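Local coordinates for protein hydrolase, isochorismatase family (Pseudomonas putida, PDB 4L07) that probably hydrolyses the amide bond of maleamate to give maleate and ammonia, as a maleamate amidase of the isochorismatase family, at residues A[136-150]-A[162-174]. Sequence-based numbering, arbitrary orientation.
Sequences TDTVVVTGATTSGCV and FKVLVPADCCADR. With SO4 (sulfate ion), chain C.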
loop_
_atom_site.group_PDB
_atom_site.type_symbol
_atom_site.label_atom_id
_atom_site.label_comp_id
_atom_site.label_asym_id
_atom_site.label_seq_id
_atom_site.Cartn_x
_atom_site.Cartn_y
_atom_site.Cartn_z
ATOM N N THR A 136 5.621 14.554 9.705
ATOM C CA THR A 136 6.365 13.792 10.706
ATOM C C THR A 136 7.645 13.261 10.064
ATOM O O THR A 136 7.619 12.841 8.907
ATOM C CB THR A 136 5.514 12.616 11.232
ATOM O OG1 THR A 136 4.352 13.130 11.892
ATOM C CG2 THR A 136 6.291 11.751 12.211
ATOM N N ASP A 137 8.756 13.299 10.802
ATOM C CA ASP A 137 10.016 12.726 10.313
ATOM C C ASP A 137 10.579 11.614 11.204
ATOM O O ASP A 137 11.431 10.831 10.765
ATOM C CB ASP A 137 11.077 13.812 10.055
ATOM C CG ASP A 137 11.398 14.655 11.290
ATOM O OD1 ASP A 137 11.162 14.218 12.434
ATOM O OD2 ASP A 137 11.922 15.774 11.102
ATOM N N THR A 138 10.098 11.554 12.443
ATOM C CA THR A 138 10.608 10.611 13.438
ATOM C C THR A 138 9.441 10.065 14.247
ATOM O O THR A 138 8.627 10.834 14.771
ATOM C CB THR A 138 11.616 11.290 14.393
ATOM O OG1 THR A 138 12.590 12.010 13.630
ATOM C CG2 THR A 138 12.329 10.252 15.267
ATOM N N VAL A 139 9.351 8.739 14.337
ATOM C CA VAL A 139 8.287 8.104 15.113
ATOM C C VAL A 139 8.856 7.373 16.320
ATOM O O VAL A 139 9.947 6.789 16.252
ATOM C CB VAL A 139 7.385 7.163 14.272
ATOM C CG1 VAL A 139 6.646 7.954 13.193
ATOM C CG2 VAL A 139 8.180 6.017 13.649
ATOM N N VAL A 140 8.129 7.441 17.431
ATOM C CA VAL A 140 8.448 6.631 18.601
ATOM C C VAL A 140 7.379 5.546 18.702
ATOM O O VAL A 140 6.172 5.835 18.767
ATOM C CB VAL A 140 8.570 7.449 19.913
ATOM C CG1 VAL A 140 9.267 8.786 19.683
ATOM C CG2 VAL A 140 7.224 7.646 20.560
ATOM N N VAL A 141 7.823 4.296 18.673
ATOM C CA VAL A 141 6.902 3.171 18.666
ATOM C C VAL A 141 6.886 2.491 20.032
ATOM O O VAL A 141 7.936 2.179 20.589
ATOM C CB VAL A 141 7.235 2.157 17.547
ATOM C CG1 VAL A 141 6.182 1.056 17.489
ATOM C CG2 VAL A 141 7.323 2.853 16.196
ATOM N N THR A 142 5.678 2.283 20.550
ATOM C CA THR A 142 5.428 1.622 21.831
ATOM C C THR A 142 4.279 0.632 21.632
ATOM O O THR A 142 3.610 0.665 20.603
ATOM C CB THR A 142 4.996 2.643 22.912
ATOM O OG1 THR A 142 3.707 3.188 22.579
ATOM C CG2 THR A 142 6.001 3.786 23.035
ATOM N N GLY A 143 4.046 -0.252 22.598
ATOM C CA GLY A 143 2.871 -1.112 22.537
ATOM C C GLY A 143 3.062 -2.595 22.795
ATOM O O GLY A 143 4.010 -3.005 23.462
ATOM N N ALA A 144 2.138 -3.394 22.267
ATOM C CA ALA A 144 2.140 -4.843 22.452
ATOM C C ALA A 144 1.761 -5.550 21.150
ATOM O O ALA A 144 0.851 -5.100 20.461
ATOM C CB ALA A 144 1.166 -5.225 23.559
ATOM N N THR A 145 2.440 -6.643 20.793
ATOM C CA THR A 145 3.583 -7.178 21.531
ATOM C C THR A 145 4.858 -6.862 20.769
ATOM O O THR A 145 4.838 -6.653 19.551
ATOM C CB THR A 145 3.493 -8.707 21.721
ATOM O OG1 THR A 145 3.498 -9.357 20.436
ATOM C CG2 THR A 145 2.223 -9.079 22.474
ATOM N N THR A 146 5.974 -6.837 21.485
ATOM C CA THR A 146 7.269 -6.517 20.877
ATOM C C THR A 146 7.545 -7.330 19.616
ATOM O O THR A 146 7.909 -6.768 18.575
ATOM C CB THR A 146 8.409 -6.734 21.876
ATOM O OG1 THR A 146 8.008 -6.202 23.142
ATOM C CG2 THR A 146 9.672 -6.032 21.406
ATOM N N SER A 147 7.353 -8.644 19.713
ATOM C CA SER A 147 7.676 -9.550 18.611
ATOM C C SER A 147 6.633 -9.568 17.500
ATOM O O SER A 147 6.918 -10.044 16.406
ATOM C CB SER A 147 7.935 -10.973 19.115
ATOM O OG SER A 147 6.834 -11.497 19.848
ATOM N N GLY A 148 5.436 -9.054 17.779
ATOM C CA GLY A 148 4.335 -9.098 16.818
ATOM C C GLY A 148 4.050 -7.744 16.204
ATOM O O GLY A 148 4.786 -7.277 15.324
ATOM N N CYS A 149 2.985 -7.105 16.685
ATOM C CA CYS A 149 2.527 -5.820 16.151
ATOM C C CYS A 149 3.565 -4.692 16.239
ATOM O O CYS A 149 3.670 -3.878 15.321
ATOM C CB CYS A 149 1.220 -5.409 16.820
ATOM N N VAL A 150 4.340 -4.648 17.325
ATOM C CA VAL A 150 5.353 -3.597 17.493
ATOM C C VAL A 150 6.448 -3.723 16.439
ATOM O O VAL A 150 6.704 -2.767 15.694
ATOM C CB VAL A 150 5.968 -3.584 18.910
ATOM C CG1 VAL A 150 7.127 -2.586 18.995
ATOM C CG2 VAL A 150 4.907 -3.222 19.934
ATOM N N PHE A 162 10.177 7.038 7.561
ATOM C CA PHE A 162 10.308 7.672 8.881
ATOM C C PHE A 162 11.427 7.051 9.701
ATOM O O PHE A 162 11.630 5.843 9.672
ATOM C CB PHE A 162 8.990 7.606 9.662
ATOM C CG PHE A 162 7.809 8.084 8.869
ATOM C CD1 PHE A 162 7.566 9.441 8.719
ATOM C CD2 PHE A 162 6.956 7.173 8.250
ATOM C CE1 PHE A 162 6.485 9.890 7.970
ATOM C CE2 PHE A 162 5.879 7.613 7.494
ATOM C CZ PHE A 162 5.647 8.976 7.353
ATOM N N LYS A 163 12.156 7.897 10.423
ATOM C CA LYS A 163 13.151 7.433 11.386
ATOM C C LYS A 163 12.415 6.878 12.596
ATOM O O LYS A 163 11.348 7.386 12.967
ATOM C CB LYS A 163 14.076 8.578 11.778
ATOM C CG LYS A 163 14.981 9.019 10.634
ATOM C CD LYS A 163 15.377 10.477 10.755
ATOM C CE LYS A 163 16.392 10.859 9.684
ATOM N NZ LYS A 163 17.762 10.379 10.025
ATOM N N VAL A 164 12.977 5.837 13.206
ATOM C CA VAL A 164 12.266 5.094 14.240
ATOM C C VAL A 164 13.042 4.971 15.544
ATOM O O VAL A 164 14.214 4.566 15.552
ATOM C CB VAL A 164 11.882 3.675 13.760
ATOM C CG1 VAL A 164 11.139 2.910 14.847
ATOM C CG2 VAL A 164 11.011 3.749 12.521
ATOM N N LEU A 165 12.359 5.301 16.637
ATOM C CA LEU A 165 12.873 5.093 17.988
ATOM C C LEU A 165 11.938 4.164 18.756
ATOM O O LEU A 165 10.713 4.312 18.695
ATOM C CB LEU A 165 12.985 6.436 18.723
ATOM C CG LEU A 165 13.738 7.576 18.018
ATOM C CD1 LEU A 165 13.653 8.860 18.837
ATOM C CD2 LEU A 165 15.199 7.209 17.767
ATOM N N VAL A 166 12.511 3.207 19.480
ATOM C CA VAL A 166 11.716 2.270 20.257
ATOM C C VAL A 166 12.176 2.213 21.722
ATOM O O VAL A 166 13.234 1.658 22.017
ATOM C CB VAL A 166 11.673 0.862 19.600
ATOM C CG1 VAL A 166 13.065 0.351 19.298
ATOM C CG2 VAL A 166 10.910 -0.136 20.460
ATOM N N PRO A 167 11.387 2.812 22.633
ATOM C CA PRO A 167 11.690 2.670 24.060
ATOM C C PRO A 167 11.314 1.276 24.546
ATOM O O PRO A 167 10.133 0.936 24.623
ATOM C CB PRO A 167 10.818 3.746 24.721
ATOM C CG PRO A 167 9.721 4.021 23.748
ATOM C CD PRO A 167 10.295 3.771 22.384
ATOM N N ALA A 168 12.332 0.478 24.861
ATOM C CA ALA A 168 12.160 -0.929 25.222
ATOM C C ALA A 168 11.235 -1.114 26.423
ATOM O O ALA A 168 10.471 -2.081 26.485
ATOM C CB ALA A 168 13.516 -1.574 25.485
ATOM N N ASP A 169 11.294 -0.168 27.360
ATOM C CA ASP A 169 10.464 -0.222 28.563
ATOM C C ASP A 169 9.005 0.182 28.318
ATOM O O ASP A 169 8.221 0.285 29.261
ATOM C CB ASP A 169 11.094 0.593 29.709
ATOM C CG ASP A 169 11.225 2.074 29.389
ATOM O OD1 ASP A 169 11.194 2.886 30.339
ATOM O OD2 ASP A 169 11.364 2.439 28.204
ATOM N N CYS A 170 8.650 0.400 27.049
ATOM C CA CYS A 170 7.273 0.693 26.636
ATOM C C CYS A 170 6.688 -0.419 25.764
ATOM O O CYS A 170 5.561 -0.312 25.262
ATOM C CB CYS A 170 7.235 2.000 25.850
ATOM S SG CYS A 170 7.605 3.446 26.847
ATOM N N CYS A 171 7.464 -1.482 25.595
ATOM C CA CYS A 171 7.080 -2.601 24.755
ATOM C C CYS A 171 6.844 -3.832 25.618
ATOM O O CYS A 171 7.718 -4.227 26.392
ATOM C CB CYS A 171 8.171 -2.857 23.715
ATOM S SG CYS A 171 8.395 -1.493 22.541
ATOM N N ALA A 172 5.658 -4.423 25.492
ATOM C CA ALA A 172 5.289 -5.613 26.262
ATOM C C ALA A 172 5.205 -6.837 25.350
ATOM O O ALA A 172 4.863 -6.723 24.172
ATOM C CB ALA A 172 3.964 -5.384 26.976
ATOM N N ASP A 173 5.522 -8.006 25.893
ATOM C CA ASP A 173 5.381 -9.251 25.147
ATOM C C ASP A 173 4.976 -10.414 26.058
ATOM O O ASP A 173 4.951 -10.273 27.298
ATOM C CB ASP A 173 6.681 -9.567 24.392
ATOM C CG ASP A 173 6.438 -10.345 23.106
ATOM O OD1 ASP A 173 5.445 -11.101 23.035
ATOM O OD2 ASP A 173 7.248 -10.200 22.163
ATOM N N ARG A 174 4.659 -11.549 25.437
ATOM C CA ARG A 174 4.196 -12.758 26.124
ATOM C C ARG A 174 5.320 -13.555 26.751
ATOM O O ARG A 174 5.081 -14.364 27.643
ATOM C CB ARG A 174 3.442 -13.665 25.151
ATOM C CG ARG A 174 2.149 -13.050 24.682
ATOM C CD ARG A 174 1.393 -13.900 23.686
ATOM N NE ARG A 174 0.215 -13.154 23.263
ATOM C CZ ARG A 174 0.181 -12.331 22.221
ATOM N NH1 ARG A 174 1.262 -12.165 21.459
ATOM N NH2 ARG A 174 -0.939 -11.674 21.940
HETATM S S SO4 C . 0.648 -9.577 18.579
HETATM O O1 SO4 C . 0.199 -10.095 19.898
HETATM O O2 SO4 C . 1.589 -8.464 18.753
HETATM O O3 SO4 C . 1.331 -10.660 17.838
HETATM O O4 SO4 C . -0.519 -9.119 17.773
#
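Val-139 and Val-164 meet methyl to methyl, CG2 to CG2 at 3.8 Å, in the close-packed part of this contact, where Ala-157 of helix 146-159 touches both valines. Backbone hydrogen bonds join the strands here, among them Val-139 N to Lys-163 O at 2.8 Å. Farther on, Pro-167 CD lies 3.4 Å from Val-141 O, a buried carbonyl oxygen without a hydrogen-bond partner, and a 3-10 turn interrupts the pairing until Gly-143 N reaches Cys-170 O. Strand 138-144, helix 146-159 and strand 163-172 form a beta-alpha-beta unit of the parallel sheet. After a cis peptide bond, Thr-145, at the N-cap position, takes a weak capping bond from Gly-148 N. Asp-173, its CG anti to the backbone N (chi1 -150°), turns a carboxylate onto the first turn: Asp-173 OD2 takes Ser-147 OG on its syn lone pair at 2.7 Å and Ser-147 N, 2.9 Å away, from above the carboxylate plane. With an alanine in place of Asp-173, Ser-147 N would probably lose this acceptor and the hydroxyl be freer to turn. At this partly exposed, less closely packed end, the Arg-174 guanidinium lays one face over Thr-145 CG2; its NH1 and NH2 fork onto O1 of a sulfate probably from the crystallisation liquor, each at 2.8 Å, and NH2 also bonds Thr-40 O.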